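Local coordinates for protein L-glyceraldehyde 3-phosphate reductase (Clostridium beijerinckii, PDB 6HG6) that reduces aldehydes, furfural among them, probably with NADPH as the hydride donor, as a member of the aldo-keto reductase family, at residues Y10-Y15 and I311-G316; L48-F53 and D83-Y88; N194-F199 and S284-D289; R265-I270 and D326-N331. All blocks are in the same frame, centred on the assembly; numbering follows the deposited sequence. Where two conformers were deposited one is given.

Contact 1. Residues Y10-Y15 and I311-G316; sequences YNEMKY and IVHKIG
Lys14 lies over the short 3-10 turn that carries Val312 and His313 and stretches along it to the imidazole. CB points at the turn. CG stands anti to the carbonyl carbon (chi1 -64°), and from there the chain runs fully extended. CD passes the backbone of the turn, 4.2 Å from Val312 O. CE reaches the imidazole, 3.8 Å from His313 CD2, coming at a slant that is neither over the face nor at the edge. NZ goes on past the ring and ends 4.8 Å from His313 NE2, too far for a direct polar bond. The same imidazole turns its edge to the N-terminal segment: Glu12 O lies in the ring plane, 3.1 Å from His313 NE2. The Glu12 chain bends at chi2 and runs nearly perpendicular to the histidine, leaving OE2 4.0 Å from His313 CE1, with carboxylate and ring planes 62° apart. Below these exposed polar groups, Met13 and Val312 are buried. There Met13, bent at both chi2 and chi3, brings SD to within 4.0 Å of Val312 CG1, and Ile28 of the first barrel strand packs against both residues. Lys14 is further fixed by backbone bonding to Met27. The contact thus joins an apolar floor to an exposed edge where a carboxylate and an ammonium flank one imidazole; the carboxylate would tend to favour a charged histidine and the lysine to oppose it, so the net effect on its ionisation is probably modest.

Contact 2. Residues L48-F53 and D83-Y88; sequences LCFTAF and DDLATY
Leu85 and Tyr88, which pack on Cys49, Phe50 and Phe53 of helix 42-54, are tied together by a 2.8 Å bond from Tyr88 N to Leu85 O in the turn where helix 72-85 gives way to a 3-10 stretch. No polar bond crosses between the two segments, so what follows is packing. Phe53, with CG anti to its own nitrogen (chi1 -171°), sets its ring corner over one face of Tyr88: CE2 lies 3.6 Å from Tyr88 CG, near the rim. The ring planes meet at 54°, an oblique arrangement that is neither stacked nor edge-to-face. Thr87 CG2 lies over the centre of the other face, so the tyrosine ring is held between them, and its OH is hydrogen-bonded to Ala5 N of the N-terminal arm. Farther along, Phe50 offers its edge to the base of Asp84, with CZ 3.6 Å from Asp84 CB. The carboxylate stands almost upright to that ring (80°), its OD2 in the ring plane. Tyr3 stacks on Phe50, extending the aromatic cluster toward the N terminus. Leu85 fills the middle with its two methyls: CD1 is 4.3 Å from Cys49 CB, and CD2 is just as far from Phe50 CE1, at the ring edge. Such side-by-side packing of successive helices is characteristic of the outer layer of a TIM barrel, where each helix lies beside the next in the beta-alpha repeat.

Contact 3. Residues N194-F199 and S284-D289; sequences NRYSIF and SWVLKD
Tyr196 and Ile198, just past barrel strand 189-195, pack on Trp285 and Val286 at the end of helix 278-286, one of the helices around the TIM barrel. The tight part centres on the indole. Ile198 lays CG1 on one face, 3.8 Å from the centroid of the Trp285 five-membered ring and 26° off its normal, a CH-pi contact. Trp285 holds CG anti to its backbone nitrogen (chi1 -179°), which carries the far end of the indole across to the phenol. There CZ3 sits over one face of the Tyr196 ring, 3.6 Å from Tyr196 CZ. The two rings are oblique, with planes 47° apart. Val286 completes this buried side: its CG2 lies 3.5 Å from Tyr196 O, while CG1 flanks the phenol ring. Ile325 of helix 319-329 adds a further apolar neighbour to both Ile198 and Trp285.

The other side is polar, hydrated and partly exposed. Lys288 CE and a water lie over the indole face away from Ile198, both toward its rim. Lys288 NZ is salt-bridged to Asp289 OD2 at 2.9 Å, and Lys209 pairs with the same carboxylate. Tyr196 OH is also hydrogen-bonded to Glu204 and Lys209, so its phenol end belongs to a charged network. The water ties this side together. It accepts a bond from Lys288 NZ at 2.8 Å, and it donates to Trp285 O and, at 2.9 Å, to Tyr196 OH.

Contact 4. Residues R265-I270 and D326-N331; sequences RRLNNI and DEISAN
Arg266 and Glu327 form the one polar link between the two helices, a long and weak salt bridge. NH1 of Arg266 lies 3.5 Å from Glu327 OE2, and the bond is bent to 142° at the hydrogen. Guanidinium and carboxylate planes stand 77° apart, so the groups do not pair flat and two-pronged. This is a surface interaction, since both residues are exposed. Next to Glu327 on helix 319-329, Asp326 forms a salt bridge with Arg201.

Inward from the salt bridge, the arginine also serves the apolar side. Its chain bends at chi3, and NH1 passes 3.5 Å from Ile328 CG1, which meets the guanidinium obliquely, while nearer the backbone Arg266 CB rests 3.6 Å from Ile328 CD1. Ile328 is the hub of the buried part. With its CG1 anti to the carbonyl carbon (chi1 -69°), the CG1-CD1 branch runs between Arg266 and Ile270, and CD1 meets Ile270 CD1 tip to tip at 3.5 Å. The other branch turns to Leu267: CG2 is 3.7 Å from Leu267 CG, and the two side chains lie alongside each other, pointing opposite ways. Leu267 and Ile270 also reach Ile325, one turn back on helix 319-329, and helix 278-286 lies behind them, with Leu278 against Leu267 and Met281 against Ile270. The arrangement joins the C-terminal helix to helix 258-273 outside the barrel, consistent with the two additional helices that aldo-keto reductases carry beyond the eight-stranded core.

How the contacts relate
From the N terminus, contact 1 opens at 10-15 and closes only at 311-316, enclosing the whole barrel. Contact 2 lies within that span as a short loop of its own, joining the first two outer helices, and touches contact 1 where Tyr10 OH packs on Phe53. Contact 3, from 194-199 to 284-289, also falls inside contact 1 and meets it where Ser284 OG probably hydrogen-bonds Ile311 O; it stands across the chain's centre from contact 2. Contact 4 opens at 265-270 within contact 3 but ends at 326-331 beyond contact 1, crossing both. Phe199 of contact 3 packs on Leu267 and, more loosely, on Ser329, holding both helices to the barrel's flank.

Contact 1. Residues Y10-Y15 and I311-G316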
# COMPACT_ATOMS: atom_id res chain seq x y z
N TYR A 10 -2.22 5.97 19.41
CA TYR A 10 -1.03 6.68 18.87
C TYR A 10 0.19 6.43 19.75
O TYR A 10 1.21 7.04 19.49
CB TYR A 10 -1.34 8.17 18.70
CG TYR A 10 -2.50 8.44 17.78
CD1 TYR A 10 -2.46 7.97 16.49
CD2 TYR A 10 -3.64 9.13 18.19
CE1 TYR A 10 -3.49 8.16 15.60
CE2 TYR A 10 -4.70 9.31 17.31
CZ TYR A 10 -4.63 8.83 16.01
OH TYR A 10 -5.59 8.97 15.06
N ASN A 11 0.13 5.53 20.71
CA ASN A 11 1.24 5.35 21.68
C ASN A 11 2.43 4.57 21.10
O ASN A 11 3.55 4.82 21.61
CB ASN A 11 0.72 4.69 22.94
CG ASN A 11 -0.13 5.68 23.70
OD1 ASN A 11 -0.70 5.37 24.75
ND2 ASN A 11 -0.14 6.90 23.22
N GLU A 12 2.25 3.71 20.11
CA GLU A 12 3.35 2.80 19.68
C GLU A 12 3.69 2.95 18.21
O GLU A 12 4.88 2.87 17.87
CB GLU A 12 2.92 1.34 19.89
CG GLU A 12 2.76 0.97 21.36
CD GLU A 12 4.07 0.84 22.10
OE1 GLU A 12 4.07 1.12 23.31
OE2 GLU A 12 5.09 0.42 21.48
N MET A 13 2.69 3.10 17.35
CA MET A 13 2.95 3.13 15.90
C MET A 13 3.91 4.29 15.61
O MET A 13 3.84 5.31 16.28
CB MET A 13 1.62 3.31 15.15
CG MET A 13 1.78 3.39 13.69
SD MET A 13 2.71 2.07 12.88
CE MET A 13 1.81 0.59 13.35
N LYS A 14 4.80 4.14 14.65
CA LYS A 14 5.65 5.25 14.14
C LYS A 14 5.06 5.76 12.82
O LYS A 14 4.45 4.97 12.09
CB LYS A 14 7.09 4.79 14.00
CG LYS A 14 7.73 4.42 15.33
CD LYS A 14 9.23 4.21 15.24
CE LYS A 14 9.87 4.01 16.59
NZ LYS A 14 11.28 3.59 16.43
N TYR A 15 5.22 7.05 12.55
CA TYR A 15 4.68 7.77 11.38
C TYR A 15 5.84 8.40 10.63
O TYR A 15 6.77 8.93 11.29
CB TYR A 15 3.62 8.80 11.80
CG TYR A 15 2.47 8.14 12.51
CD1 TYR A 15 1.39 7.60 11.81
CD2 TYR A 15 2.49 7.99 13.89
CE1 TYR A 15 0.40 6.91 12.48
CE2 TYR A 15 1.50 7.29 14.56
CZ TYR A 15 0.43 6.77 13.85
OH TYR A 15 -0.50 6.07 14.57
N ILE A 311 6.68 -4.96 14.20
CA ILE A 311 7.84 -5.01 13.26
C ILE A 311 8.44 -3.62 13.07
O ILE A 311 9.67 -3.54 12.88
CB ILE A 311 7.42 -5.63 11.92
CG1 ILE A 311 6.50 -4.71 11.12
CG2 ILE A 311 6.78 -6.99 12.15
CD1 ILE A 311 7.24 -3.69 10.27
N VAL A 312 7.60 -2.56 13.13
CA VAL A 312 8.05 -1.14 12.99
C VAL A 312 9.12 -0.83 14.05
O VAL A 312 9.77 0.23 13.90
CB VAL A 312 6.88 -0.11 13.07
CG1 VAL A 312 5.74 -0.51 12.17
CG2 VAL A 312 6.37 0.11 14.49
N HIS A 313 9.31 -1.68 15.06
CA HIS A 313 10.31 -1.45 16.14
C HIS A 313 11.58 -2.30 15.96
O HIS A 313 12.43 -2.24 16.85
CB HIS A 313 9.66 -1.68 17.51
CG HIS A 313 8.61 -0.66 17.75
ND1 HIS A 313 7.27 -0.93 17.54
CD2 HIS A 313 8.71 0.65 18.05
CE1 HIS A 313 6.58 0.17 17.76
NE2 HIS A 313 7.44 1.16 18.08
N LYS A 314 11.73 -3.01 14.84
CA LYS A 314 12.92 -3.85 14.53
C LYS A 314 13.27 -3.72 13.04
O LYS A 314 13.45 -4.76 12.36
CB LYS A 314 12.66 -5.32 14.88
CG LYS A 314 12.42 -5.63 16.35
CD LYS A 314 12.49 -7.09 16.64
CE LYS A 314 11.94 -7.45 18.00
NZ LYS A 314 12.16 -8.89 18.27
N ILE A 315 13.39 -2.49 12.54
CA ILE A 315 13.66 -2.26 11.08
C ILE A 315 15.17 -2.18 10.85
O ILE A 315 15.59 -2.05 9.69
CB ILE A 315 12.89 -1.04 10.57
CG1 ILE A 315 13.32 0.27 11.26
CG2 ILE A 315 11.39 -1.29 10.73
CD1 ILE A 315 12.71 1.51 10.64
N GLY A 316 15.95 -2.28 11.93
CA GLY A 316 17.42 -2.31 11.86
C GLY A 316 17.97 -3.70 11.60
O GLY A 316 17.57 -4.65 12.29

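Contact 2. Residues L48-F53 and D83-Y88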
# COMPACT_ATOMS: atom_id res chain seq x y z
N LEU A 48 -11.43 -5.99 11.46
CA LEU A 48 -10.07 -5.81 10.90
C LEU A 48 -9.75 -4.31 10.88
O LEU A 48 -8.64 -3.93 11.30
CB LEU A 48 -9.96 -6.39 9.49
CG LEU A 48 -9.91 -7.90 9.40
CD1 LEU A 48 -9.91 -8.34 7.93
CD2 LEU A 48 -8.68 -8.41 10.10
N CYS A 49 -10.69 -3.49 10.44
CA CYS A 49 -10.49 -2.02 10.37
C CYS A 49 -10.30 -1.44 11.77
O CYS A 49 -9.39 -0.65 11.94
CB CYS A 49 -11.64 -1.34 9.66
SG CYS A 49 -11.63 -1.71 7.88
N PHE A 50 -11.15 -1.82 12.71
CA PHE A 50 -11.11 -1.35 14.09
C PHE A 50 -9.76 -1.76 14.69
O PHE A 50 -9.13 -0.95 15.40
CB PHE A 50 -12.26 -1.93 14.91
CG PHE A 50 -13.64 -1.54 14.43
CD1 PHE A 50 -13.85 -0.40 13.68
CD2 PHE A 50 -14.74 -2.24 14.91
CE1 PHE A 50 -15.13 -0.05 13.25
CE2 PHE A 50 -16.02 -1.87 14.53
CZ PHE A 50 -16.21 -0.77 13.73
N THR A 51 -9.34 -3.02 14.48
CA THR A 51 -8.04 -3.49 15.01
C THR A 51 -6.92 -2.64 14.42
O THR A 51 -6.07 -2.20 15.19
CB THR A 51 -7.82 -4.98 14.73
OG1 THR A 51 -8.93 -5.66 15.32
CG2 THR A 51 -6.52 -5.46 15.29
N ALA A 52 -6.95 -2.36 13.13
CA ALA A 52 -5.91 -1.58 12.44
C ALA A 52 -5.81 -0.19 13.11
O ALA A 52 -4.73 0.20 13.57
CB ALA A 52 -6.23 -1.46 10.99
N PHE A 53 -6.93 0.51 13.19
CA PHE A 53 -6.96 1.89 13.72
C PHE A 53 -6.58 1.88 15.20
O PHE A 53 -5.86 2.79 15.63
CB PHE A 53 -8.31 2.54 13.45
CG PHE A 53 -8.37 4.02 13.76
CD1 PHE A 53 -7.48 4.88 13.16
CD2 PHE A 53 -9.36 4.53 14.58
CE1 PHE A 53 -7.49 6.25 13.46
CE2 PHE A 53 -9.39 5.89 14.88
CZ PHE A 53 -8.46 6.74 14.31
N ASP A 83 -21.13 3.59 9.32
CA ASP A 83 -21.64 2.99 10.56
C ASP A 83 -20.76 3.34 11.77
O ASP A 83 -21.30 3.42 12.86
CB ASP A 83 -21.68 1.47 10.42
CG ASP A 83 -22.77 0.94 9.51
OD1 ASP A 83 -23.57 1.78 9.00
OD2 ASP A 83 -22.83 -0.34 9.33
N ASP A 84 -19.46 3.51 11.58
CA ASP A 84 -18.56 3.62 12.75
C ASP A 84 -17.34 4.52 12.53
O ASP A 84 -16.92 5.12 13.52
CB ASP A 84 -18.05 2.23 13.13
CG ASP A 84 -19.11 1.37 13.80
OD1 ASP A 84 -19.43 1.64 15.03
OD2 ASP A 84 -19.65 0.46 13.09
N LEU A 85 -16.71 4.49 11.37
CA LEU A 85 -15.39 5.16 11.24
C LEU A 85 -15.50 6.60 10.75
O LEU A 85 -14.47 7.29 10.89
CB LEU A 85 -14.50 4.39 10.28
CG LEU A 85 -13.73 3.21 10.83
CD1 LEU A 85 -12.72 2.79 9.76
CD2 LEU A 85 -13.05 3.52 12.15
N ALA A 86 -16.63 7.04 10.19
CA ALA A 86 -16.78 8.43 9.66
C ALA A 86 -16.42 9.44 10.76
O ALA A 86 -15.88 10.50 10.41
CB ALA A 86 -18.18 8.68 9.13
N THR A 87 -16.70 9.11 12.01
CA THR A 87 -16.36 9.92 13.21
C THR A 87 -14.87 10.31 13.17
O THR A 87 -14.46 11.39 13.68
CB THR A 87 -16.61 9.05 14.44
OG1 THR A 87 -18.00 8.68 14.39
CG2 THR A 87 -16.27 9.71 15.75
N TYR A 88 -14.04 9.41 12.67
CA TYR A 88 -12.56 9.53 12.67
C TYR A 88 -12.03 9.86 11.30
O TYR A 88 -10.82 9.68 11.07
CB TYR A 88 -11.97 8.20 13.15
CG TYR A 88 -12.44 7.82 14.52
CD1 TYR A 88 -11.95 8.45 15.65
CD2 TYR A 88 -13.39 6.82 14.72
CE1 TYR A 88 -12.37 8.10 16.93
CE2 TYR A 88 -13.83 6.46 15.98
CZ TYR A 88 -13.33 7.10 17.10
OH TYR A 88 -13.75 6.73 18.35

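Contact 3. Residues N194-F199 and S284-D289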
# COMPACT_ATOMS: atom_id res chain seq x y z
N ASN A 194 4.45 0.58 -4.90
CA ASN A 194 5.16 -0.44 -5.70
C ASN A 194 5.32 -1.75 -4.93
O ASN A 194 5.44 -1.74 -3.70
CB ASN A 194 6.52 0.06 -6.20
CG ASN A 194 6.45 1.21 -7.17
OD1 ASN A 194 6.14 2.32 -6.76
ND2 ASN A 194 6.71 0.95 -8.46
N ARG A 195 5.33 -2.84 -5.66
CA ARG A 195 5.56 -4.19 -5.09
C ARG A 195 7.02 -4.25 -4.66
O ARG A 195 7.87 -3.87 -5.46
CB ARG A 195 5.27 -5.29 -6.11
CG ARG A 195 5.19 -6.69 -5.51
CD ARG A 195 4.71 -7.80 -6.47
NE ARG A 195 3.45 -7.47 -7.12
CZ ARG A 195 3.31 -6.87 -8.31
NH1 ARG A 195 4.37 -6.54 -9.04
NH2 ARG A 195 2.10 -6.59 -8.77
N TYR A 196 7.28 -4.70 -3.44
CA TYR A 196 8.65 -4.83 -2.90
C TYR A 196 8.68 -5.87 -1.80
O TYR A 196 7.84 -5.78 -0.90
CB TYR A 196 9.11 -3.47 -2.37
CG TYR A 196 10.57 -3.34 -2.02
CD1 TYR A 196 11.57 -3.91 -2.80
CD2 TYR A 196 10.97 -2.61 -0.92
CE1 TYR A 196 12.91 -3.78 -2.46
CE2 TYR A 196 12.31 -2.42 -0.61
CZ TYR A 196 13.30 -3.01 -1.37
OH TYR A 196 14.61 -2.84 -1.03
N SER A 197 9.60 -6.82 -1.89
CA SER A 197 9.79 -7.85 -0.85
C SER A 197 11.22 -8.35 -0.93
O SER A 197 11.91 -8.07 -1.91
CB SER A 197 8.85 -9.00 -1.02
OG SER A 197 9.21 -9.72 -2.19
N ILE A 198 11.60 -9.16 0.04
CA ILE A 198 12.90 -9.87 -0.04
C ILE A 198 13.00 -10.62 -1.39
O ILE A 198 14.12 -10.67 -1.93
CB ILE A 198 13.04 -10.79 1.17
CG1 ILE A 198 13.28 -9.94 2.42
CG2 ILE A 198 14.14 -11.81 0.96
CD1 ILE A 198 13.29 -10.71 3.72
N PHE A 199 11.89 -11.16 -1.92
CA PHE A 199 11.88 -11.95 -3.18
C PHE A 199 11.57 -11.11 -4.43
O PHE A 199 11.71 -11.65 -5.56
CB PHE A 199 10.90 -13.12 -3.07
CG PHE A 199 11.40 -14.24 -2.21
CD1 PHE A 199 12.67 -14.75 -2.39
CD2 PHE A 199 10.61 -14.76 -1.20
CE1 PHE A 199 13.13 -15.79 -1.60
CE2 PHE A 199 11.07 -15.81 -0.41
CZ PHE A 199 12.35 -16.29 -0.58
N SER A 284 9.89 -5.87 8.36
CA SER A 284 11.02 -5.04 8.85
C SER A 284 12.00 -4.77 7.70
O SER A 284 12.49 -3.65 7.59
CB SER A 284 11.71 -5.64 10.00
OG SER A 284 10.81 -5.81 11.06
N TRP A 285 12.28 -5.77 6.87
CA TRP A 285 13.28 -5.61 5.80
C TRP A 285 12.81 -4.56 4.79
O TRP A 285 13.61 -3.72 4.35
CB TRP A 285 13.58 -6.99 5.18
CG TRP A 285 14.61 -6.93 4.11
CD1 TRP A 285 15.93 -7.17 4.26
CD2 TRP A 285 14.41 -6.62 2.72
NE1 TRP A 285 16.56 -7.02 3.06
CE2 TRP A 285 15.67 -6.69 2.11
CE3 TRP A 285 13.30 -6.31 1.94
CZ2 TRP A 285 15.87 -6.41 0.76
CZ3 TRP A 285 13.49 -6.05 0.60
CH2 TRP A 285 14.75 -6.13 0.02
N VAL A 286 11.56 -4.61 4.38
CA VAL A 286 11.04 -3.63 3.40
C VAL A 286 11.21 -2.19 3.92
O VAL A 286 11.37 -1.29 3.08
CB VAL A 286 9.59 -3.99 3.06
CG1 VAL A 286 8.87 -2.85 2.48
CG2 VAL A 286 9.55 -5.20 2.15
N LEU A 287 11.15 -1.99 5.22
CA LEU A 287 11.25 -0.66 5.89
C LEU A 287 12.69 -0.28 6.26
O LEU A 287 12.88 0.76 6.90
CB LEU A 287 10.40 -0.67 7.17
CG LEU A 287 8.89 -0.64 6.95
CD1 LEU A 287 8.19 -0.89 8.27
CD2 LEU A 287 8.40 0.65 6.31
N LYS A 288 13.67 -1.10 5.94
CA LYS A 288 15.03 -0.85 6.50
C LYS A 288 15.59 0.50 6.02
O LYS A 288 16.41 1.08 6.76
CB LYS A 288 15.96 -2.02 6.17
CG LYS A 288 16.42 -2.18 4.74
CD LYS A 288 17.13 -3.51 4.59
CE LYS A 288 17.96 -3.67 3.33
NZ LYS A 288 17.42 -3.01 2.15
N ASP A 289 15.34 0.85 4.78
CA ASP A 289 15.84 2.09 4.13
C ASP A 289 14.82 3.22 4.30
O ASP A 289 13.63 3.02 4.06
CB ASP A 289 16.19 1.83 2.67
CG ASP A 289 17.26 0.76 2.49
OD1 ASP A 289 18.30 0.79 3.23
OD2 ASP A 289 17.03 -0.14 1.68
O HOH W 1 14.68 -3.06 1.89

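Contact 4. Residues R265-I270 and D326-N331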
# COMPACT_ATOMS: atom_id res chain seq x y z
N ARG A 265 13.49 -21.60 4.43
CA ARG A 265 14.00 -22.21 5.68
C ARG A 265 15.15 -21.32 6.24
O ARG A 265 15.22 -21.22 7.50
CB ARG A 265 14.51 -23.64 5.43
CG ARG A 265 15.00 -24.33 6.69
CD ARG A 265 15.64 -25.66 6.38
NE ARG A 265 16.95 -25.51 5.73
CZ ARG A 265 18.10 -25.24 6.37
NH1 ARG A 265 18.10 -25.05 7.69
NH2 ARG A 265 19.23 -25.12 5.69
N ARG A 266 16.09 -20.94 5.35
CA ARG A 266 17.29 -20.15 5.75
C ARG A 266 16.88 -18.73 6.16
O ARG A 266 17.50 -18.20 7.08
CB ARG A 266 18.32 -20.08 4.62
CG ARG A 266 18.96 -21.42 4.25
CD ARG A 266 19.81 -21.21 3.01
NE ARG A 266 21.24 -21.15 3.26
CZ ARG A 266 22.17 -20.59 2.48
NH1 ARG A 266 21.85 -19.93 1.37
NH2 ARG A 266 23.45 -20.69 2.83
N LEU A 267 15.90 -18.11 5.51
CA LEU A 267 15.45 -16.73 5.87
C LEU A 267 14.78 -16.78 7.26
O LEU A 267 15.07 -15.95 8.18
CB LEU A 267 14.49 -16.15 4.83
CG LEU A 267 15.13 -15.81 3.49
CD1 LEU A 267 14.06 -15.49 2.46
CD2 LEU A 267 16.12 -14.66 3.61
N ASN A 268 14.00 -17.89 7.46
CA ASN A 268 13.26 -18.05 8.73
C ASN A 268 14.27 -18.22 9.88
O ASN A 268 13.94 -17.81 11.01
CB ASN A 268 12.30 -19.23 8.66
CG ASN A 268 11.49 -19.37 9.93
OD1 ASN A 268 10.74 -18.48 10.27
ND2 ASN A 268 11.65 -20.49 10.60
N ASN A 269 15.43 -18.83 9.61
CA ASN A 269 16.49 -18.98 10.65
C ASN A 269 17.03 -17.59 11.01
O ASN A 269 17.34 -17.36 12.25
CB ASN A 269 17.58 -19.96 10.21
CG ASN A 269 17.12 -21.40 10.32
OD1 ASN A 269 16.09 -21.69 11.30
ND2 ASN A 269 17.97 -22.37 9.37
N ILE A 270 17.21 -16.71 10.02
CA ILE A 270 17.67 -15.32 10.29
C ILE A 270 16.61 -14.60 11.15
O ILE A 270 16.97 -13.89 12.16
CB ILE A 270 17.99 -14.58 8.99
CG1 ILE A 270 19.11 -15.31 8.24
CG2 ILE A 270 18.33 -13.14 9.27
CD1 ILE A 270 19.32 -14.83 6.84
N ASP A 326 20.37 -11.18 1.14
CA ASP A 326 20.64 -10.99 -0.30
C ASP A 326 21.18 -12.27 -0.94
O ASP A 326 20.66 -12.71 -1.99
CB ASP A 326 21.62 -9.85 -0.53
CG ASP A 326 20.98 -8.48 -0.36
OD1 ASP A 326 19.68 -8.40 -0.16
OD2 ASP A 326 21.74 -7.50 -0.46
N GLU A 327 22.16 -12.91 -0.33
CA GLU A 327 22.74 -14.11 -0.98
C GLU A 327 21.66 -15.21 -1.09
O GLU A 327 21.65 -15.96 -2.16
CB GLU A 327 24.03 -14.50 -0.26
CG GLU A 327 24.85 -15.52 -1.05
CD GLU A 327 24.42 -16.96 -0.87
OE1 GLU A 327 25.02 -17.85 -1.57
OE2 GLU A 327 23.54 -17.21 0.02
N ILE A 328 20.79 -15.30 -0.05
CA ILE A 328 19.76 -16.37 0.07
C ILE A 328 18.62 -16.11 -0.92
O ILE A 328 18.15 -17.07 -1.53
CB ILE A 328 19.19 -16.48 1.51
CG1 ILE A 328 20.20 -17.02 2.53
CG2 ILE A 328 17.93 -17.33 1.52
CD1 ILE A 328 19.73 -16.86 3.97
N SER A 329 18.21 -14.85 -1.05
CA SER A 329 17.09 -14.38 -1.93
C SER A 329 17.52 -14.36 -3.39
O SER A 329 16.63 -14.36 -4.25
CB SER A 329 16.63 -13.02 -1.52
OG SER A 329 16.15 -13.06 -0.19
N ALA A 330 18.82 -14.30 -3.66
CA ALA A 330 19.38 -14.25 -5.03
C ALA A 330 18.97 -15.53 -5.77
O ALA A 330 19.18 -16.62 -5.20
CB ALA A 330 20.88 -14.13 -4.99
N ASN A 331 18.35 -15.41 -6.95
CA ASN A 331 17.96 -16.56 -7.81
C ASN A 331 19.21 -17.38 -8.15
O ASN A 331 19.60 -18.36 -7.48
CB ASN A 331 17.26 -16.12 -9.10
CG ASN A 331 16.05 -15.26 -8.86
OD1 ASN A 331 15.79 -14.86 -7.73
ND2 ASN A 331 15.31 -14.94 -9.91
OXT ASN A 331 19.91 -17.08 -9.12